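2-hydroxyethylphosphonate dioxygenase (Streptomyces viridochromogenes, PDB 4YAR) uses non-heme iron and O2 to convert 2-hydroxyethylphosphonate into hydroxymethylphosphonate and formate on the way to the antibiotic phosphinothricin tripeptide. Local coordinates at residues E355-V360 with S385-P390; A26-D31 with A49-E54; V158-H163 with T170-V175. The protein carries 1 engineered substitution. One frame throughout, in Å; residues are numbered along the deposited sequence.

Contact 1: E355-V360 with S385-P390; sequences ENHYVV and SAWTGP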
loop_
_atom_site.group_PDB
_atom_site.type_symbol
_atom_site.label_atom_id
_atom_site.label_comp_id
_atom_site.label_asym_id
_atom_site.label_seq_id
_atom_site.Cartn_x
_atom_site.Cartn_y
_atom_site.Cartn_z
ATOM N N GLU A 355 -1.471 4.496 6.440
ATOM C CA GLU A 355 -2.325 5.545 5.899
ATOM C C GLU A 355 -3.772 5.084 5.689
ATOM O O GLU A 355 -4.080 3.919 5.418
ATOM C CB GLU A 355 -1.773 6.051 4.572
ATOM C CG GLU A 355 -0.368 6.624 4.612
ATOM C CD GLU A 355 0.122 7.133 3.261
ATOM O OE1 GLU A 355 -0.665 7.345 2.326
ATOM O OE2 GLU A 355 1.325 7.380 3.190
ATOM N N ASN A 356 -4.672 6.035 5.829
ATOM C CA ASN A 356 -6.076 5.864 5.465
ATOM C C ASN A 356 -6.502 6.916 4.439
ATOM O O ASN A 356 -6.083 8.128 4.530
ATOM C CB ASN A 356 -7.023 6.088 6.679
ATOM C CG ASN A 356 -6.878 5.053 7.799
ATOM O OD1 ASN A 356 -6.700 3.883 7.583
ATOM N ND2 ASN A 356 -7.018 5.534 9.056
ATOM N N HIS A 357 -7.432 6.521 3.558
ATOM C CA HIS A 357 -8.121 7.441 2.716
ATOM C C HIS A 357 -9.595 7.248 2.895
ATOM O O HIS A 357 -10.080 6.035 2.905
ATOM C CB HIS A 357 -7.774 7.213 1.214
ATOM C CG HIS A 357 -6.339 7.405 0.868
ATOM N ND1 HIS A 357 -5.881 8.552 0.253
ATOM C CD2 HIS A 357 -5.272 6.603 0.982
ATOM C CE1 HIS A 357 -4.611 8.414 -0.032
ATOM N NE2 HIS A 357 -4.212 7.271 0.434
ATOM N N TYR A 358 -10.313 8.332 3.216
ATOM C CA TYR A 358 -11.718 8.203 3.491
ATOM C C TYR A 358 -12.551 8.972 2.471
ATOM O O TYR A 358 -12.171 10.091 2.093
ATOM C CB TYR A 358 -12.098 8.828 4.868
ATOM C CG TYR A 358 -11.636 8.099 6.108
ATOM C CD1 TYR A 358 -12.312 7.001 6.595
ATOM C CD2 TYR A 358 -10.506 8.505 6.770
ATOM C CE1 TYR A 358 -11.925 6.383 7.740
ATOM C CE2 TYR A 358 -10.084 7.889 7.916
ATOM C CZ TYR A 358 -10.799 6.809 8.414
ATOM O OH TYR A 358 -10.400 6.158 9.558
ATOM N N VAL A 359 -13.699 8.433 2.106
ATOM C CA VAL A 359 -14.723 9.188 1.327
ATOM C C VAL A 359 -16.108 9.048 1.884
ATOM O O VAL A 359 -16.601 7.906 2.207
ATOM C CB VAL A 359 -14.682 8.875 -0.184
ATOM C CG1 VAL A 359 -14.992 7.419 -0.447
ATOM C CG2 VAL A 359 -15.644 9.809 -0.967
ATOM N N VAL A 360 -16.745 10.192 2.077
ATOM C CA VAL A 360 -18.073 10.252 2.667
ATOM C C VAL A 360 -19.104 9.920 1.577
ATOM O O VAL A 360 -19.058 10.476 0.492
ATOM C CB VAL A 360 -18.411 11.663 3.222
ATOM C CG1 VAL A 360 -19.797 11.669 3.782
ATOM C CG2 VAL A 360 -17.446 12.110 4.278
ATOM N N SER A 385 -13.674 14.099 1.147
ATOM C CA SER A 385 -12.732 13.032 1.480
ATOM C C SER A 385 -11.618 13.548 2.350
ATOM O O SER A 385 -11.383 14.782 2.426
ATOM C CB SER A 385 -12.148 12.452 0.184
ATOM O OG SER A 385 -11.548 13.464 -0.596
ATOM N N ALA A 386 -10.902 12.603 2.961
ATOM C CA ALA A 386 -9.729 12.887 3.716
ATOM C C ALA A 386 -8.648 11.811 3.635
ATOM O O ALA A 386 -8.921 10.660 3.237
ATOM C CB ALA A 386 -10.120 13.112 5.142
ATOM N N TRP A 387 -7.440 12.190 4.079
ATOM C CA TRP A 387 -6.288 11.269 4.194
ATOM C C TRP A 387 -5.755 11.372 5.578
ATOM O O TRP A 387 -5.661 12.474 6.056
ATOM C CB TRP A 387 -5.229 11.649 3.202
ATOM C CG TRP A 387 -3.942 10.975 3.374
ATOM C CD1 TRP A 387 -3.570 9.788 2.816
ATOM C CD2 TRP A 387 -2.814 11.413 4.138
ATOM N NE1 TRP A 387 -2.323 9.466 3.178
ATOM C CE2 TRP A 387 -1.824 10.442 3.994
ATOM C CE3 TRP A 387 -2.548 12.527 4.949
ATOM C CZ2 TRP A 387 -0.558 10.574 4.601
ATOM C CZ3 TRP A 387 -1.311 12.620 5.574
ATOM C CH2 TRP A 387 -0.350 11.659 5.359
ATOM N N THR A 388 -5.409 10.266 6.218
ATOM C CA THR A 388 -4.742 10.327 7.533
ATOM C C THR A 388 -3.372 9.666 7.424
ATOM O O THR A 388 -3.307 8.602 6.814
ATOM C CB THR A 388 -5.569 9.704 8.631
ATOM O OG1 THR A 388 -5.805 8.337 8.402
ATOM C CG2 THR A 388 -7.007 10.396 8.724
ATOM N N GLY A 389 -2.312 10.289 7.984
ATOM C CA GLY A 389 -0.981 9.697 8.052
ATOM C C GLY A 389 -0.995 8.507 9.028
ATOM O O GLY A 389 -1.958 8.310 9.780
ATOM N N PRO A 390 0.060 7.696 9.015
ATOM C CA PRO A 390 0.172 6.558 9.936
ATOM C C PRO A 390 0.143 7.050 11.387
ATOM O O PRO A 390 0.757 8.067 11.702
ATOM C CB PRO A 390 1.540 5.979 9.602
ATOM C CG PRO A 390 1.759 6.387 8.180
ATOM C CD PRO A 390 1.231 7.774 8.092
#

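Contact 2: A26-D31 with A49-E54; sequences AGLPLD and ATALAE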
loop_
_atom_site.group_PDB
_atom_site.type_symbol
_atom_site.label_atom_id
_atom_site.label_comp_id
_atom_site.label_asym_id
_atom_site.label_seq_id
_atom_site.Cartn_x
_atom_site.Cartn_y
_atom_site.Cartn_z
ATOM N N ALA A 26 33.527 20.618 1.748
ATOM C CA ALA A 26 32.438 21.187 0.986
ATOM C C ALA A 26 32.604 22.709 0.744
ATOM O O ALA A 26 31.862 23.297 -0.043
ATOM C CB ALA A 26 31.147 20.943 1.726
ATOM N N GLY A 27 33.529 23.313 1.485
ATOM C CA GLY A 27 33.803 24.735 1.446
ATOM C C GLY A 27 32.744 25.525 2.166
ATOM O O GLY A 27 32.381 26.605 1.747
ATOM N N LEU A 28 32.241 24.988 3.248
ATOM C CA LEU A 28 31.067 25.567 3.876
ATOM C C LEU A 28 31.362 25.974 5.288
ATOM O O LEU A 28 32.127 25.353 5.948
ATOM C CB LEU A 28 29.911 24.584 3.883
ATOM C CG LEU A 28 29.274 24.264 2.533
ATOM C CD1 LEU A 28 28.080 23.346 2.753
ATOM C CD2 LEU A 28 28.818 25.552 1.804
ATOM N N PRO A 29 30.687 27.017 5.780
ATOM C CA PRO A 29 30.810 27.353 7.187
ATOM C C PRO A 29 30.382 26.217 8.084
ATOM O O PRO A 29 29.329 25.627 7.871
ATOM C CB PRO A 29 29.817 28.511 7.368
ATOM C CG PRO A 29 29.668 29.098 6.030
ATOM C CD PRO A 29 29.820 27.958 5.037
ATOM N N LEU A 30 31.157 25.952 9.101
ATOM C CA LEU A 30 30.864 24.868 10.023
ATOM C C LEU A 30 29.576 25.066 10.766
ATOM O O LEU A 30 28.799 24.122 10.896
ATOM C CB LEU A 30 32.008 24.673 10.999
ATOM C CG LEU A 30 31.847 23.600 12.068
ATOM C CD1 LEU A 30 31.326 22.261 11.521
ATOM C CD2 LEU A 30 33.227 23.425 12.707
ATOM N N ASP A 31 29.331 26.295 11.232
ATOM C CA ASP A 31 28.108 26.630 11.922
ATOM C C ASP A 31 26.898 26.316 11.102
ATOM O O ASP A 31 25.903 25.837 11.634
ATOM C CB ASP A 31 28.085 28.092 12.493
ATOM C CG ASP A 31 28.294 29.226 11.453
ATOM O OD1 ASP A 31 28.304 29.032 10.224
ATOM O OD2 ASP A 31 28.484 30.389 11.926
ATOM N N ALA A 49 23.437 22.437 -0.821
ATOM C CA ALA A 49 23.114 21.032 -0.871
ATOM C C ALA A 49 24.041 20.442 -1.920
ATOM O O ALA A 49 24.461 19.280 -1.857
ATOM C CB ALA A 49 21.669 20.858 -1.289
ATOM N N THR A 50 24.328 21.278 -2.909
ATOM C CA THR A 50 25.202 20.934 -4.013
ATOM C C THR A 50 26.657 20.678 -3.594
ATOM O O THR A 50 27.272 19.673 -4.006
ATOM C CB THR A 50 25.107 22.027 -5.084
ATOM O OG1 THR A 50 25.930 21.666 -6.185
ATOM C CG2 THR A 50 25.502 23.403 -4.518
ATOM N N ALA A 51 27.195 21.545 -2.742
ATOM C CA ALA A 51 28.581 21.394 -2.271
ATOM C C ALA A 51 28.723 20.170 -1.313
ATOM O O ALA A 51 29.761 19.456 -1.340
ATOM C CB ALA A 51 29.058 22.661 -1.584
ATOM N N LEU A 52 27.694 19.961 -0.482
ATOM C CA LEU A 52 27.669 18.831 0.466
ATOM C C LEU A 52 27.582 17.523 -0.319
ATOM O O LEU A 52 28.253 16.556 -0.003
ATOM C CB LEU A 52 26.502 18.949 1.434
ATOM C CG LEU A 52 26.676 19.783 2.693
ATOM C CD1 LEU A 52 25.333 19.984 3.421
ATOM C CD2 LEU A 52 27.758 19.202 3.611
ATOM N N ALA A 53 26.785 17.527 -1.376
ATOM C CA ALA A 53 26.618 16.357 -2.225
ATOM C C ALA A 53 27.921 15.981 -2.859
ATOM O O ALA A 53 28.340 14.816 -2.839
ATOM C CB ALA A 53 25.570 16.631 -3.298
ATOM N N GLU A 54 28.603 16.978 -3.408
ATOM C CA GLU A 54 29.854 16.705 -4.083
ATOM C C GLU A 54 30.848 16.143 -3.052
ATOM O O GLU A 54 31.480 15.122 -3.291
ATOM C CB GLU A 54 30.380 17.960 -4.778
ATOM C CG GLU A 54 31.496 17.684 -5.782
ATOM C CD GLU A 54 32.816 17.288 -5.121
ATOM O OE1 GLU A 54 33.270 17.990 -4.182
ATOM O OE2 GLU A 54 33.406 16.268 -5.548
#

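Contact 3: V158-H163 with T170-V175; sequences VLHANH and TGDSYV. With CD (cadmium ion), chain H.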
loop_
_atom_site.group_PDB
_atom_site.type_symbol
_atom_site.label_atom_id
_atom_site.label_comp_id
_atom_site.label_asym_id
_atom_site.label_seq_id
_atom_site.Cartn_x
_atom_site.Cartn_y
_atom_site.Cartn_z
ATOM N N VAL A 158 -20.767 -9.083 -13.648
ATOM C CA VAL A 158 -21.480 -7.908 -13.127
ATOM C C VAL A 158 -21.044 -7.578 -11.666
ATOM O O VAL A 158 -21.205 -8.394 -10.713
ATOM C CB VAL A 158 -22.997 -8.066 -13.214
ATOM C CG1 VAL A 158 -23.745 -6.927 -12.513
ATOM C CG2 VAL A 158 -23.449 -8.144 -14.641
ATOM N N LEU A 159 -20.569 -6.356 -11.488
ATOM C CA LEU A 159 -20.411 -5.799 -10.165
ATOM C C LEU A 159 -21.686 -5.062 -9.796
ATOM O O LEU A 159 -21.959 -3.972 -10.307
ATOM C CB LEU A 159 -19.284 -4.782 -10.182
ATOM C CG LEU A 159 -17.865 -5.123 -9.909
ATOM C CD1 LEU A 159 -17.161 -5.194 -11.267
ATOM C CD2 LEU A 159 -17.323 -3.989 -9.067
ATOM N N HIS A 160 -22.451 -5.665 -8.914
ATOM C CA HIS A 160 -23.767 -5.192 -8.568
ATOM C C HIS A 160 -23.637 -3.971 -7.660
ATOM O O HIS A 160 -22.677 -3.825 -6.907
ATOM C CB HIS A 160 -24.551 -6.289 -7.851
ATOM C CG HIS A 160 -25.087 -7.346 -8.769
ATOM N ND1 HIS A 160 -26.311 -7.244 -9.404
ATOM C CD2 HIS A 160 -24.484 -8.441 -9.290
ATOM C CE1 HIS A 160 -26.465 -8.281 -10.217
ATOM N NE2 HIS A 160 -25.370 -9.016 -10.171
ATOM N N ALA A 161 -24.633 -3.124 -7.740
ATOM C CA ALA A 161 -24.880 -2.097 -6.784
ATOM C C ALA A 161 -25.958 -2.586 -5.870
ATOM O O ALA A 161 -26.813 -3.303 -6.275
ATOM C CB ALA A 161 -25.367 -0.834 -7.473
ATOM N N ASN A 162 -25.944 -2.105 -4.638
ATOM C CA ASN A 162 -26.991 -2.448 -3.663
ATOM C C ASN A 162 -28.274 -1.679 -4.045
ATOM O O ASN A 162 -28.242 -0.445 -4.076
ATOM C CB ASN A 162 -26.546 -2.066 -2.297
ATOM C CG ASN A 162 -27.468 -2.561 -1.213
ATOM O OD1 ASN A 162 -28.519 -3.059 -1.490
ATOM N ND2 ASN A 162 -27.091 -2.343 0.033
ATOM N N HIS A 163 -29.365 -2.430 -4.320
ATOM C CA HIS A 163 -30.652 -1.820 -4.611
ATOM C C HIS A 163 -31.571 -1.742 -3.360
ATOM O O HIS A 163 -32.682 -1.176 -3.435
ATOM C CB HIS A 163 -31.368 -2.540 -5.725
ATOM C CG HIS A 163 -30.470 -2.978 -6.834
ATOM N ND1 HIS A 163 -29.775 -2.086 -7.632
ATOM C CD2 HIS A 163 -30.179 -4.215 -7.287
ATOM C CE1 HIS A 163 -29.066 -2.778 -8.519
ATOM N NE2 HIS A 163 -29.325 -4.080 -8.339
ATOM N N THR A 170 -22.417 -0.171 -0.335
ATOM C CA THR A 170 -22.813 0.459 -1.565
ATOM C C THR A 170 -22.997 -0.545 -2.726
ATOM O O THR A 170 -23.834 -0.334 -3.646
ATOM C CB THR A 170 -21.818 1.567 -1.991
ATOM O OG1 THR A 170 -20.532 0.994 -2.343
ATOM C CG2 THR A 170 -21.642 2.577 -0.884
ATOM N N GLY A 171 -22.233 -1.633 -2.690
ATOM C CA GLY A 171 -22.122 -2.555 -3.823
ATOM C C GLY A 171 -21.053 -3.628 -3.657
ATOM O O GLY A 171 -20.394 -3.689 -2.656
ATOM N N ASP A 172 -20.948 -4.456 -4.658
ATOM C CA ASP A 172 -19.927 -5.484 -4.721
ATOM C C ASP A 172 -18.542 -4.822 -4.754
ATOM O O ASP A 172 -18.370 -3.660 -5.270
ATOM C CB ASP A 172 -20.092 -6.333 -6.005
ATOM C CG ASP A 172 -21.313 -7.287 -6.030
ATOM O OD1 ASP A 172 -22.006 -7.550 -5.033
ATOM O OD2 ASP A 172 -21.643 -7.762 -7.158
ATOM N N SER A 173 -17.529 -5.579 -4.322
ATOM C CA SER A 173 -16.152 -5.144 -4.431
ATOM C C SER A 173 -15.270 -6.286 -4.812
ATOM O O SER A 173 -15.636 -7.429 -4.594
ATOM C CB SER A 173 -15.650 -4.494 -3.114
ATOM O OG SER A 173 -15.812 -5.393 -2.031
ATOM N N TYR A 174 -14.129 -5.986 -5.380
ATOM C CA TYR A 174 -13.129 -6.982 -5.644
ATOM C C TYR A 174 -11.718 -6.379 -5.712
ATOM O O TYR A 174 -11.527 -5.150 -5.921
ATOM C CB TYR A 174 -13.434 -7.750 -6.945
ATOM C CG TYR A 174 -13.069 -6.993 -8.213
ATOM C CD1 TYR A 174 -13.760 -5.863 -8.639
ATOM C CD2 TYR A 174 -12.005 -7.450 -9.009
ATOM C CE1 TYR A 174 -13.392 -5.189 -9.787
ATOM C CE2 TYR A 174 -11.651 -6.801 -10.160
ATOM C CZ TYR A 174 -12.341 -5.685 -10.569
ATOM O OH TYR A 174 -11.899 -5.048 -11.718
ATOM N N VAL A 175 -10.736 -7.275 -5.674
ATOM C CA VAL A 175 -9.357 -6.891 -5.806
ATOM C C VAL A 175 -8.897 -7.307 -7.169
ATOM O O VAL A 175 -8.945 -8.492 -7.528
ATOM C CB VAL A 175 -8.441 -7.543 -4.812
ATOM C CG1 VAL A 175 -7.004 -7.104 -5.141
ATOM C CG2 VAL A 175 -8.848 -7.121 -3.423
HETATM CD CD CD H . -28.064 -5.679 -9.221
HETATM O O HOH W 1 -27.743 -6.014 -6.664
HETATM O O HOH W 2 -25.860 1.238 -3.893
#

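Contact 1: E355-V360 with S385-P390
Trp387 reaches across to both Glu355 and His357 on one face of an antiparallel strand pair, part of the C-terminal beta barrel of this cupin-type dioxygenase. Its NE1 gives a nearly straight hydrogen bond to Glu355 OE1, 2.8 Å long. The oxygen lies in the indole plane, yet the N-H comes at it from above the carboxylate, whose plane is turned 81° from that of the ring. An extended chain beyond CG carries the acid there, along the NE1-CZ2 rim. On its CD1 side the same indole makes a T-shaped stack with His357: Trp387 CD1 sits over one imidazole face, 3.3 Å from His357 CE1, with the planes at 64°. Trp387 leans toward both partners because its CG is anti to the backbone N (chi1 169°).

Behind these side chains the backbones are locked by two hydrogen-bonded pairs, Asn356 with Thr388 and Tyr358 with Ala386. Each pair has two N-H...O bonds. The shortest runs from Tyr358 N to Ala386 O at 2.7 Å. The longest, from Asn356 N to Thr388 O, measures 3.1 Å. His357 and Trp387 form the non-hydrogen-bonded pair between them. There Trp387 CA points a C-H at Asn356 O, 3.2 Å away.

The reverse face carries Tyr358, Ala386 and Thr388. Thr388 CG2 packs at the edge of the phenol ring, 4.1 Å from Tyr358 CE2, while the Tyr358 hydroxyl is held by Lys404 and His394. Strands 400-407 and 73-76 flank the pair, extending the sheet beyond 355-362 and 385-388 respectively. At the far end Ser385 OG is hydrogen-bonded to Ala102 N, and Ser385 CB lies 3.0 Å from Tyr358 O.

Contact 2: A26-D31 with A49-E54
Leu28 and Leu52 both keep CG beside their own backbone N, with chi1 at -70° and -85°, and these torsions bring the two branched ends together. The side chains meet at about a right angle, Leu28 CD1 lying against Leu52 CG at 3.8 Å. Next to them two alanines fit reciprocally. Ala26 CB rests 3.7 Å from Ala51 O, and Ala51 CB in return sits 3.3 Å from Ala26 O, the carbonyl at the end of helix 19-26. The two methyl carbons, Ala26 CB and Ala51 CB, are 4.3 Å apart. Ala26 CB is equally far, 4.3 Å, from Leu52 CD2, which ties the alanine and leucine contacts into one apolar patch. No hydrogen bond joins the two segments.

Segment 26-31 spans the turn of a cro/C1-type helix-turn-helix unit, assigned to DNA binding by similarity, and helix 49-55 packs against it. Gly27 ends helix 19-26 in a Schellman motif with positive phi (76°), and Pro29 takes the N-cap position of helix 30-36. Leu28, between the two, points inward at helix 49-55. Leu52 reaches further into the bundle, touching Thr22 of the helix before the turn, Leu33 and Leu36 of the helix after it, and Leu63. Leu28 also leans on Ala48, just ahead of the helix that carries Ala51.

Contact 3: V158-H163 with T170-V175
His160 and Asp172 clasp each other through two hydrogen bonds where a chain reversal between strands 156-159 and 173-176 closes, in the N-terminal cupin domain. Asp172 N donates to His160 O at 2.9 Å. In return, His160 N donates to Asp172 OD2, also at 2.9 Å, approaching from above the carboxylate plane. The other carboxylate oxygen, Asp172 OD1, accepts the N-H of Ile307 at the start of helix 307-312, so both oxygens are engaged.

Beyond the single bridge between Ala161 and Gly171, Asn162 N gives a nearly straight bond (174°) to Thr170 O, coming in above the carbonyl plane. Thr170 O accepts a second hydrogen bond, from a water that also donates to Asn162 O, 2.9 Å from that oxygen. The Asn162 amide is occupied outside the pair, OD1 by Gly164 N and ND2 by Ile169 O.

A cadmium ion sits on the 158-163 side, bound by His160 ND1 at 2.4 Å and His163 NE2 at 2.2 Å, with Asp142 as a further ligand. Asp142 also accepts the N-H of Ala161. A metal-bound water donates to Ala161 O, which in turn lies over the centre of the His163 ring.

Tyr174 OH is hydrogen-bonded to Trp147 and Tyr184, while its ring meets Leu159 nearly at right angles. Leu159 CD2 lies 4.0 Å from Tyr174 CD1.

How the contacts relate
Contacts 1 and 3 are neighbours in the two-barrel body of the enzyme, their centres 22 Å and nearest atoms about 8 Å apart, without touching. Contact 3 is the nearer to the catalytic centre: the side chain of Tyr174 is about 5 Å from that of His182, an iron ligand that here binds cadmium with His129, and about 4 Å from the engineered His176. That metal is distinct from the cadmium on His160 and His163. In contact 1, Val359 approaches the substrate-binding Ser196 only to about 11 Å between side chains. Contact 2 belongs to a separate helical region, its centre 39 Å from contact 1 and 57 Å from contact 3.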